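Local structure of N-alpha-acetyltransferase 35, NatC auxiliary subunit (Saccharomyces cerevisiae, 6YGA) at residues 495-500 and 525-530; 538-543 and 645-650; 361-366 and 393-398. The protein serves as the auxiliary subunit of the yeast NatC N-terminal acetyltransferase, which acetylates the N-terminal methionine of the L-A virus Gag protein. All coordinates share one frame; numbering follows the deposited sequence.

All three contacts join helices within the NAA35-like region of the TPR clan. Along the chain, contact 3 comes first, joining helices 360-372 and 386-402; contact 1 follows, between helices 465-506 and 511-564; contact 2 ties helix 511-564 to helix 619-653. The long helix 511-564 therefore serves contacts 1 and 2, whose centres lie about 24 Å apart. Contact 3 lies about 27 Å from contact 1 and about 25 Å from contact 2, centre to centre, and none of them touch. Contact 1 is the most peripheral, about 42 Å from the chain centre, so one helix carries packing from an outlying hairpin back toward the body of the subunit.

Contact 1 (495-500 and 525-530); sequences NAIHSM and DNEMEQ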
loop_
_atom_site.group_PDB
_atom_site.type_symbol
_atom_site.label_atom_id
_atom_site.label_comp_id
_atom_site.label_asym_id
_atom_site.label_seq_id
_atom_site.Cartn_x
_atom_site.Cartn_y
_atom_site.Cartn_z
ATOM N N ASN B 495 -46.150 -11.003 -10.977
ATOM C CA ASN B 495 -47.292 -11.724 -11.530
ATOM C C ASN B 495 -48.500 -11.673 -10.602
ATOM O O ASN B 495 -49.642 -11.680 -11.077
ATOM C CB ASN B 495 -46.911 -13.176 -11.827
ATOM C CG ASN B 495 -46.067 -13.312 -13.081
ATOM O OD1 ASN B 495 -46.208 -12.532 -14.024
ATOM N ND2 ASN B 495 -45.184 -14.305 -13.098
ATOM N N ALA B 496 -48.273 -11.618 -9.287
ATOM C CA ALA B 496 -49.389 -11.497 -8.353
ATOM C C ALA B 496 -50.156 -10.200 -8.584
ATOM O O ALA B 496 -51.392 -10.183 -8.532
ATOM C CB ALA B 496 -48.881 -11.576 -6.914
ATOM N N ILE B 497 -49.438 -9.106 -8.844
ATOM C CA ILE B 497 -50.095 -7.849 -9.187
ATOM C C ILE B 497 -50.804 -7.965 -10.531
ATOM O O ILE B 497 -51.916 -7.454 -10.707
ATOM C CB ILE B 497 -49.074 -6.695 -9.178
ATOM C CG1 ILE B 497 -48.519 -6.481 -7.767
ATOM C CG2 ILE B 497 -49.706 -5.417 -9.707
ATOM C CD1 ILE B 497 -47.442 -5.408 -7.683
ATOM N N HIS B 498 -50.180 -8.647 -11.497
ATOM C CA HIS B 498 -50.816 -8.830 -12.799
ATOM C C HIS B 498 -52.087 -9.664 -12.685
ATOM O O HIS B 498 -53.075 -9.400 -13.380
ATOM C CB HIS B 498 -49.844 -9.484 -13.781
ATOM C CG HIS B 498 -48.846 -8.537 -14.371
ATOM N ND1 HIS B 498 -47.592 -8.938 -14.781
ATOM C CD2 HIS B 498 -48.919 -7.210 -14.631
ATOM C CE1 HIS B 498 -46.933 -7.898 -15.260
ATOM N NE2 HIS B 498 -47.716 -6.837 -15.180
ATOM N N SER B 499 -52.077 -10.681 -11.819
ATOM C CA SER B 499 -53.252 -11.533 -11.667
ATOM C C SER B 499 -54.438 -10.759 -11.103
ATOM O O SER B 499 -55.590 -11.078 -11.418
ATOM C CB SER B 499 -52.921 -12.729 -10.774
ATOM O OG SER B 499 -52.686 -12.316 -9.440
HETATM N N MSE B 500 -54.180 -9.747 -10.279
HETATM C CA MSE B 500 -55.248 -8.907 -9.747
HETATM C C MSE B 500 -55.954 -8.164 -10.872
HETATM O O MSE B 500 -57.178 -8.037 -10.871
HETATM C CB MSE B 500 -54.702 -7.908 -8.724
HETATM C CG MSE B 500 -54.422 -8.495 -7.349
HETATM SE SE MSE B 500 -53.801 -7.150 -6.075
HETATM C CE MSE B 500 -53.775 -8.250 -4.462
ATOM N N ASP B 525 -49.140 1.644 -7.261
ATOM C CA ASP B 525 -48.623 2.947 -6.862
ATOM C C ASP B 525 -47.419 2.842 -5.931
ATOM O O ASP B 525 -46.581 3.750 -5.909
ATOM C CB ASP B 525 -49.726 3.768 -6.189
ATOM C CG ASP B 525 -50.814 4.194 -7.158
ATOM O OD1 ASP B 525 -50.551 4.230 -8.378
ATOM O OD2 ASP B 525 -51.932 4.501 -6.693
ATOM N N ASN B 526 -47.307 1.756 -5.163
ATOM C CA ASN B 526 -46.299 1.655 -4.117
ATOM C C ASN B 526 -45.277 0.545 -4.318
ATOM O O ASN B 526 -44.217 0.594 -3.683
ATOM C CB ASN B 526 -46.970 1.452 -2.748
ATOM C CG ASN B 526 -47.719 2.685 -2.271
ATOM O OD1 ASN B 526 -48.757 3.053 -2.826
ATOM N ND2 ASN B 526 -47.204 3.320 -1.226
ATOM N N GLU B 527 -45.548 -0.445 -5.171
ATOM C CA GLU B 527 -44.681 -1.618 -5.233
ATOM C C GLU B 527 -44.200 -1.959 -6.641
ATOM O O GLU B 527 -43.068 -2.423 -6.812
ATOM C CB GLU B 527 -45.401 -2.828 -4.635
ATOM C CG GLU B 527 -45.621 -2.731 -3.137
ATOM C CD GLU B 527 -46.344 -3.935 -2.576
ATOM O OE1 GLU B 527 -46.882 -4.732 -3.375
ATOM O OE2 GLU B 527 -46.374 -4.087 -1.337
HETATM N N MSE B 528 -45.041 -1.741 -7.648
HETATM C CA MSE B 528 -44.746 -2.211 -9.002
HETATM C C MSE B 528 -43.486 -1.595 -9.606
HETATM O O MSE B 528 -42.652 -2.306 -10.165
HETATM C CB MSE B 528 -45.931 -1.941 -9.930
HETATM C CG MSE B 528 -45.762 -2.531 -11.322
HETATM SE SE MSE B 528 -45.449 -4.462 -11.317
HETATM C CE MSE B 528 -46.857 -4.979 -12.563
ATOM N N GLU B 529 -43.353 -0.272 -9.492
ATOM C CA GLU B 529 -42.214 0.408 -10.101
ATOM C C GLU B 529 -40.895 -0.099 -9.529
ATOM O O GLU B 529 -39.924 -0.300 -10.270
ATOM C CB GLU B 529 -42.348 1.918 -9.909
ATOM C CG GLU B 529 -41.237 2.736 -10.546
ATOM C CD GLU B 529 -41.457 4.229 -10.392
ATOM O OE1 GLU B 529 -42.548 4.629 -9.930
ATOM O OE2 GLU B 529 -40.538 5.003 -10.733
ATOM N N GLN B 530 -40.844 -0.332 -8.213
ATOM C CA GLN B 530 -39.620 -0.839 -7.600
ATOM C C GLN B 530 -39.363 -2.292 -7.987
ATOM O O GLN B 530 -38.208 -2.693 -8.178
ATOM C CB GLN B 530 -39.693 -0.693 -6.080
ATOM C CG GLN B 530 -38.436 -1.153 -5.364
ATOM C CD GLN B 530 -37.214 -0.362 -5.785
ATOM O OE1 GLN B 530 -37.127 0.841 -5.541
ATOM N NE2 GLN B 530 -36.266 -1.033 -6.426
#
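Beside Ile497 and His498, the two residues that meet Met528 across this contact, Ser499 OG donates a 2.7 Å hydrogen bond to Ala496 O one turn back. The hydroxyl approaches well off the C=O direction and is tilted 31° from the carbonyl plane. Ala496 O also takes a weak bond from Met500 N, so two donors share it. The contact itself is made by the terminal methyl of Met528, which meets a ring nitrogen and an isoleucine methyl. Met528, modelled as selenomethionine, has CG anti to its backbone N (chi1 -174°) and then bends at the next two torsions, which brings its CE methyl against both Ile497 and His498. CE lies 3.3 Å from His498 NE2 and 3.7 Å from His498 CD2, a close approach to the NE2-CD2 side of the imidazole. The same methyl meets Ile497 CG2 at 4.1 Å, with the two side chains running alongside one another in opposite senses. The other branch of Ile497, ending in CD1, runs toward Glu527 and comes 4.4 Å from its OE1, a loose approach to the carboxylate. Asn495 OD1 lies in the plane of the His498 ring, at its edge. With local axes 10.9 Å apart and at 130° to each other, helices 465-506 and 511-564 are joined by a short connection into an antiparallel helical hairpin, in which Ile497 is buried and also packs on Tyr520, Ala523 and Met524 of the second helix, a turn or two before Met528.

Contact 2 (538-543 and 645-650); sequences LNYLLK and DEIMQG. With EDO (1,2-ethanediol), chain C.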
loop_
_atom_site.group_PDB
_atom_site.type_symbol
_atom_site.label_atom_id
_atom_site.label_comp_id
_atom_site.label_asym_id
_atom_site.label_seq_id
_atom_site.Cartn_x
_atom_site.Cartn_y
_atom_site.Cartn_z
ATOM N N LEU B 538 -31.461 -7.120 -11.194
ATOM C CA LEU B 538 -31.025 -8.510 -11.085
ATOM C C LEU B 538 -30.704 -9.099 -12.451
ATOM O O LEU B 538 -29.870 -10.005 -12.560
ATOM C CB LEU B 538 -32.093 -9.351 -10.385
ATOM C CG LEU B 538 -32.365 -8.997 -8.923
ATOM C CD1 LEU B 538 -33.538 -9.792 -8.378
ATOM C CD2 LEU B 538 -31.119 -9.233 -8.084
ATOM N N ASN B 539 -31.354 -8.598 -13.502
ATOM C CA ASN B 539 -31.023 -9.042 -14.849
ATOM C C ASN B 539 -29.585 -8.684 -15.203
ATOM O O ASN B 539 -28.881 -9.473 -15.844
ATOM C CB ASN B 539 -31.994 -8.426 -15.850
ATOM C CG ASN B 539 -32.509 -9.431 -16.843
ATOM O OD1 ASN B 539 -33.486 -10.135 -16.580
ATOM N ND2 ASN B 539 -31.855 -9.512 -17.995
ATOM N N TYR B 540 -29.131 -7.500 -14.790
ATOM C CA TYR B 540 -27.751 -7.102 -15.046
ATOM C C TYR B 540 -26.772 -7.923 -14.213
ATOM O O TYR B 540 -25.726 -8.347 -14.718
ATOM C CB TYR B 540 -27.575 -5.609 -14.768
ATOM C CG TYR B 540 -26.139 -5.198 -14.532
ATOM C CD1 TYR B 540 -25.211 -5.227 -15.564
ATOM C CD2 TYR B 540 -25.713 -4.776 -13.278
ATOM C CE1 TYR B 540 -23.895 -4.852 -15.353
ATOM C CE2 TYR B 540 -24.398 -4.395 -13.058
ATOM C CZ TYR B 540 -23.493 -4.436 -14.101
ATOM O OH TYR B 540 -22.181 -4.063 -13.900
ATOM N N LEU B 541 -27.092 -8.154 -12.936
ATOM C CA LEU B 541 -26.208 -8.945 -12.085
ATOM C C LEU B 541 -26.069 -10.368 -12.610
ATOM O O LEU B 541 -24.984 -10.958 -12.546
ATOM C CB LEU B 541 -26.729 -8.956 -10.649
ATOM C CG LEU B 541 -26.687 -7.629 -9.889
ATOM C CD1 LEU B 541 -27.274 -7.798 -8.499
ATOM C CD2 LEU B 541 -25.262 -7.099 -9.811
ATOM N N LEU B 542 -27.158 -10.937 -13.131
ATOM C CA LEU B 542 -27.088 -12.282 -13.690
ATOM C C LEU B 542 -26.202 -12.316 -14.926
ATOM O O LEU B 542 -25.427 -13.260 -15.117
ATOM C CB LEU B 542 -28.492 -12.791 -14.013
ATOM C CG LEU B 542 -29.288 -13.312 -12.817
ATOM C CD1 LEU B 542 -30.755 -13.492 -13.175
ATOM C CD2 LEU B 542 -28.691 -14.624 -12.336
ATOM N N LYS B 543 -26.295 -11.290 -15.777
ATOM C CA LYS B 543 -25.434 -11.228 -16.954
ATOM C C LYS B 543 -23.974 -11.036 -16.563
ATOM O O LYS B 543 -23.079 -11.625 -17.182
ATOM C CB LYS B 543 -25.886 -10.106 -17.888
ATOM C CG LYS B 543 -26.738 -10.582 -19.047
ATOM C CD LYS B 543 -26.603 -9.665 -20.252
ATOM C CE LYS B 543 -27.221 -10.306 -21.483
ATOM N NZ LYS B 543 -26.584 -11.615 -21.800
ATOM N N ASP B 645 -21.152 -7.017 -24.884
ATOM C CA ASP B 645 -21.721 -6.034 -25.800
ATOM C C ASP B 645 -23.110 -5.598 -25.349
ATOM O O ASP B 645 -23.424 -4.404 -25.350
ATOM C CB ASP B 645 -21.766 -6.600 -27.219
ATOM C CG ASP B 645 -20.422 -6.536 -27.913
ATOM O OD1 ASP B 645 -19.482 -5.975 -27.316
ATOM O OD2 ASP B 645 -20.306 -7.041 -29.048
ATOM N N GLU B 646 -23.956 -6.560 -24.954
ATOM C CA GLU B 646 -25.294 -6.227 -24.472
ATOM C C GLU B 646 -25.232 -5.322 -23.248
ATOM O O GLU B 646 -26.012 -4.370 -23.128
ATOM C CB GLU B 646 -26.074 -7.506 -24.148
ATOM C CG GLU B 646 -26.367 -8.401 -25.345
ATOM C CD GLU B 646 -27.200 -9.617 -24.978
ATOM O OE1 GLU B 646 -28.276 -9.441 -24.369
ATOM O OE2 GLU B 646 -26.774 -10.748 -25.292
ATOM N N ILE B 647 -24.309 -5.604 -22.327
ATOM C CA ILE B 647 -24.155 -4.755 -21.151
ATOM C C ILE B 647 -23.706 -3.358 -21.560
ATOM O O ILE B 647 -24.180 -2.353 -21.013
ATOM C CB ILE B 647 -23.182 -5.403 -20.149
ATOM C CG1 ILE B 647 -23.769 -6.711 -19.613
ATOM C CG2 ILE B 647 -22.863 -4.446 -19.003
ATOM C CD1 ILE B 647 -22.933 -7.366 -18.528
HETATM N N MSE B 648 -22.807 -3.266 -22.537
HETATM C CA MSE B 648 -22.305 -1.970 -22.978
HETATM C C MSE B 648 -23.415 -1.149 -23.639
HETATM O O MSE B 648 -23.510 0.056 -23.413
HETATM C CB MSE B 648 -21.109 -2.145 -23.924
HETATM C CG MSE B 648 -19.875 -2.746 -23.241
HETATM SE SE MSE B 648 -18.282 -2.890 -24.375
HETATM C CE MSE B 648 -17.800 -1.002 -24.481
ATOM N N GLN B 649 -24.266 -1.805 -24.435
ATOM C CA GLN B 649 -25.431 -1.117 -24.987
ATOM C C GLN B 649 -26.336 -0.599 -23.875
ATOM O O GLN B 649 -26.820 0.538 -23.928
ATOM C CB GLN B 649 -26.214 -2.048 -25.916
ATOM C CG GLN B 649 -25.389 -2.743 -26.987
ATOM C CD GLN B 649 -24.735 -1.783 -27.960
ATOM O OE1 GLN B 649 -25.129 -0.621 -28.072
ATOM N NE2 GLN B 649 -23.728 -2.269 -28.674
ATOM N N GLY B 650 -26.577 -1.428 -22.855
ATOM C CA GLY B 650 -27.422 -1.000 -21.754
ATOM C C GLY B 650 -26.843 0.184 -21.006
ATOM O O GLY B 650 -27.571 1.098 -20.610
HETATM C C1 EDO C . -16.986 -7.311 -30.853
HETATM O O1 EDO C . -17.903 -6.415 -30.215
HETATM C C2 EDO C . -16.132 -6.541 -31.854
HETATM O O2 EDO C . -15.307 -5.595 -31.165
#
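Ile647 and Lys543 meet where two antiparallel helices of the TPR-clan region, 511-564 and 619-653, pack together, their local axes 11.0 Å apart and their directions 147° from each other. Ile647 is the buried apolar side of the join. Its CD1 comes 4.1 Å from Lys543 CB, and its CG1 touches the lysine chain again farther out, at CD, as the two side chains lie head to tail. The aliphatic stem of the lysine thus lies over the isoleucine while its charged end carries on toward Glu646. There a final bend at chi4 (-59°) turns the amino group, and the two chains cross at about a right angle. The salt bridge is long, with NZ of Lys543 3.6 Å from OE2 of Glu646, whereas Lys543 CE sits nearer the carboxylate, 3.2 Å from Glu646 OE1. Lys543 NZ also has a weak hydrogen bond to Ser643 OG, so the ammonium is shared between two modest partners. Glu646 is exposed, and the ion pair therefore lies at the solvent side of the apolar contact. Deeper in, Tyr540 has its hydroxyl bonded to Tyr675 OH of helix 668-701, a helix that Ile647 also touches. The edge of its ring, at CE1, meets Ile647 CG2 at 3.8 Å, the methyl lying near the ring plane.

Contact 3 (361-366 and 393-398); sequences TQFYLL and NMLLEW. With EDO (1,2-ethanediol), chain D.
Helices 360-372 and 386-402, consecutive elements of the TPR-clan helical region, cross nearly at right angles here, and Leu395 of the second fits between the rings of Phe363 and Tyr364 on the first. The local axes approach to 9.8 Å and make an angle of 79°, so the contact is a compact crossing instead of a long side-by-side seam. All four side chains that touch are buried, and the join is wholly apolar. With chi1 at 178°, Leu395 extends away from its own backbone N, and this sends the branch bearing CD2 toward the facing helix. That methyl packs on the backbone as well as on side chains: it lies 3.9 Å from Tyr364 CA and 4.1 Å from Tyr364 CD1, meeting the tyrosine ring at its edge, near the ring plane. It also reaches Phe363 CD2, at 4.3 Å. Because the two rings splay apart from neighbouring residues, a single leucine methyl can occupy the angle between them. The surroundings are strongly aromatic. Trp438 of helix 433-456 packs edge-to-face with Tyr364 and also meets Leu395, while Phe347, His367 and Tyr399 gather round Phe363. On the far side of the first helix, a 1,2-ethanediol, probably from the crystallisation liquor, rests against Leu365 and Leu366, its O1 giving Gln362 O a weak 3.4 Å hydrogen bond. Leu396 adds a second contact between the helices, its CD2 methyl standing 4.1 Å from Phe363 CD2.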
loop_
_atom_site.group_PDB
_atom_site.type_symbol
_atom_site.label_atom_id
_atom_site.label_comp_id
_atom_site.label_asym_id
_atom_site.label_seq_id
_atom_site.Cartn_x
_atom_site.Cartn_y
_atom_site.Cartn_z
ATOM N N THR B 361 -28.412 4.459 8.588
ATOM C CA THR B 361 -29.370 3.365 8.458
ATOM C C THR B 361 -30.272 3.558 7.243
ATOM O O THR B 361 -30.594 2.590 6.546
ATOM C CB THR B 361 -30.197 3.224 9.738
ATOM O OG1 THR B 361 -30.964 4.415 9.957
ATOM C CG2 THR B 361 -29.284 2.983 10.933
ATOM N N GLN B 362 -30.685 4.799 6.968
ATOM C CA GLN B 362 -31.462 5.060 5.759
ATOM C C GLN B 362 -30.682 4.668 4.512
ATOM O O GLN B 362 -31.239 4.077 3.579
ATOM C CB GLN B 362 -31.859 6.535 5.691
ATOM C CG GLN B 362 -32.912 6.953 6.696
ATOM C CD GLN B 362 -33.209 8.435 6.624
ATOM O OE1 GLN B 362 -32.539 9.180 5.907
ATOM N NE2 GLN B 362 -34.218 8.872 7.367
ATOM N N PHE B 363 -29.387 4.985 4.486
ATOM C CA PHE B 363 -28.544 4.630 3.349
ATOM C C PHE B 363 -28.435 3.117 3.196
ATOM O O PHE B 363 -28.468 2.595 2.074
ATOM C CB PHE B 363 -27.165 5.264 3.533
ATOM C CG PHE B 363 -26.246 5.090 2.366
ATOM C CD1 PHE B 363 -26.517 5.704 1.154
ATOM C CD2 PHE B 363 -25.087 4.342 2.489
ATOM C CE1 PHE B 363 -25.661 5.556 0.080
ATOM C CE2 PHE B 363 -24.226 4.194 1.422
ATOM C CZ PHE B 363 -24.513 4.802 0.216
ATOM N N TYR B 364 -28.313 2.398 4.313
ATOM C CA TYR B 364 -28.234 0.941 4.257
ATOM C C TYR B 364 -29.548 0.337 3.780
ATOM O O TYR B 364 -29.556 -0.564 2.934
ATOM C CB TYR B 364 -27.852 0.385 5.629
ATOM C CG TYR B 364 -28.123 -1.096 5.790
ATOM C CD1 TYR B 364 -27.229 -2.042 5.308
ATOM C CD2 TYR B 364 -29.271 -1.546 6.433
ATOM C CE1 TYR B 364 -27.473 -3.392 5.454
ATOM C CE2 TYR B 364 -29.523 -2.896 6.584
ATOM C CZ TYR B 364 -28.620 -3.815 6.093
ATOM O OH TYR B 364 -28.863 -5.163 6.241
ATOM N N LEU B 365 -30.672 0.817 4.318
ATOM C CA LEU B 365 -31.967 0.272 3.926
ATOM C C LEU B 365 -32.269 0.536 2.455
ATOM O O LEU B 365 -33.022 -0.221 1.833
ATOM C CB LEU B 365 -33.066 0.847 4.816
ATOM C CG LEU B 365 -33.002 0.434 6.288
ATOM C CD1 LEU B 365 -34.077 1.157 7.075
ATOM C CD2 LEU B 365 -33.155 -1.073 6.431
ATOM N N LEU B 366 -31.692 1.597 1.882
ATOM C CA LEU B 366 -31.855 1.837 0.452
ATOM C C LEU B 366 -31.196 0.738 -0.370
ATOM O O LEU B 366 -31.736 0.314 -1.398
ATOM C CB LEU B 366 -31.284 3.202 0.075
ATOM C CG LEU B 366 -32.247 4.388 0.119
ATOM C CD1 LEU B 366 -31.487 5.685 -0.083
ATOM C CD2 LEU B 366 -33.332 4.231 -0.939
ATOM N N ASN B 393 -22.814 0.235 9.488
ATOM C CA ASN B 393 -21.391 0.504 9.653
ATOM C C ASN B 393 -20.555 -0.396 8.751
ATOM O O ASN B 393 -19.551 0.048 8.181
ATOM C CB ASN B 393 -20.992 0.328 11.120
ATOM C CG ASN B 393 -21.624 1.372 12.024
ATOM O OD1 ASN B 393 -21.894 2.494 11.598
ATOM N ND2 ASN B 393 -21.858 1.007 13.281
HETATM N N MSE B 394 -20.959 -1.654 8.598
HETATM C CA MSE B 394 -20.250 -2.595 7.739
HETATM C C MSE B 394 -20.257 -2.108 6.294
HETATM O O MSE B 394 -19.260 -2.219 5.578
HETATM C CB MSE B 394 -20.885 -3.983 7.831
HETATM C CG MSE B 394 -19.960 -5.121 7.439
HETATM SE SE MSE B 394 -18.461 -5.282 8.671
HETATM C CE MSE B 394 -17.020 -5.302 7.363
ATOM N N LEU B 395 -21.401 -1.564 5.874
ATOM C CA LEU B 395 -21.531 -1.086 4.503
ATOM C C LEU B 395 -20.677 0.152 4.271
ATOM O O LEU B 395 -20.061 0.297 3.208
ATOM C CB LEU B 395 -23.000 -0.804 4.187
ATOM C CG LEU B 395 -23.322 -0.255 2.798
ATOM C CD1 LEU B 395 -22.898 -1.236 1.711
ATOM C CD2 LEU B 395 -24.807 0.061 2.692
ATOM N N LEU B 396 -20.620 1.054 5.254
ATOM C CA LEU B 396 -19.781 2.238 5.113
ATOM C C LEU B 396 -18.306 1.863 5.018
ATOM O O LEU B 396 -17.555 2.467 4.242
ATOM C CB LEU B 396 -20.020 3.194 6.279
ATOM C CG LEU B 396 -21.401 3.850 6.341
ATOM C CD1 LEU B 396 -21.401 4.962 7.376
ATOM C CD2 LEU B 396 -21.819 4.381 4.977
ATOM N N GLU B 397 -17.867 0.871 5.799
ATOM C CA GLU B 397 -16.489 0.402 5.679
ATOM C C GLU B 397 -16.226 -0.205 4.309
ATOM O O GLU B 397 -15.110 -0.100 3.788
ATOM C CB GLU B 397 -16.169 -0.611 6.780
ATOM C CG GLU B 397 -16.054 0.004 8.167
ATOM C CD GLU B 397 -15.851 -1.032 9.254
ATOM O OE1 GLU B 397 -15.709 -2.228 8.926
ATOM O OE2 GLU B 397 -15.833 -0.646 10.441
ATOM N N TRP B 398 -17.238 -0.835 3.708
ATOM C CA TRP B 398 -17.079 -1.364 2.357
ATOM C C TRP B 398 -16.816 -0.243 1.358
ATOM O O TRP B 398 -15.966 -0.379 0.472
ATOM C CB TRP B 398 -18.317 -2.173 1.960
ATOM C CG TRP B 398 -18.255 -2.717 0.566
ATOM C CD1 TRP B 398 -17.779 -3.937 0.180
ATOM C CD2 TRP B 398 -18.675 -2.052 -0.632
ATOM N NE1 TRP B 398 -17.879 -4.075 -1.184
ATOM C CE2 TRP B 398 -18.427 -2.932 -1.706
ATOM C CE3 TRP B 398 -19.241 -0.802 -0.901
ATOM C CZ2 TRP B 398 -18.723 -2.599 -3.029
ATOM C CZ3 TRP B 398 -19.534 -0.474 -2.216
ATOM C CH2 TRP B 398 -19.273 -1.368 -3.261
HETATM C C1 EDO D . -34.789 2.913 2.401
HETATM O O1 EDO D . -34.514 4.270 2.774
HETATM C C2 EDO D . -36.290 2.651 2.376
HETATM O O2 EDO D . -36.508 1.236 2.365
#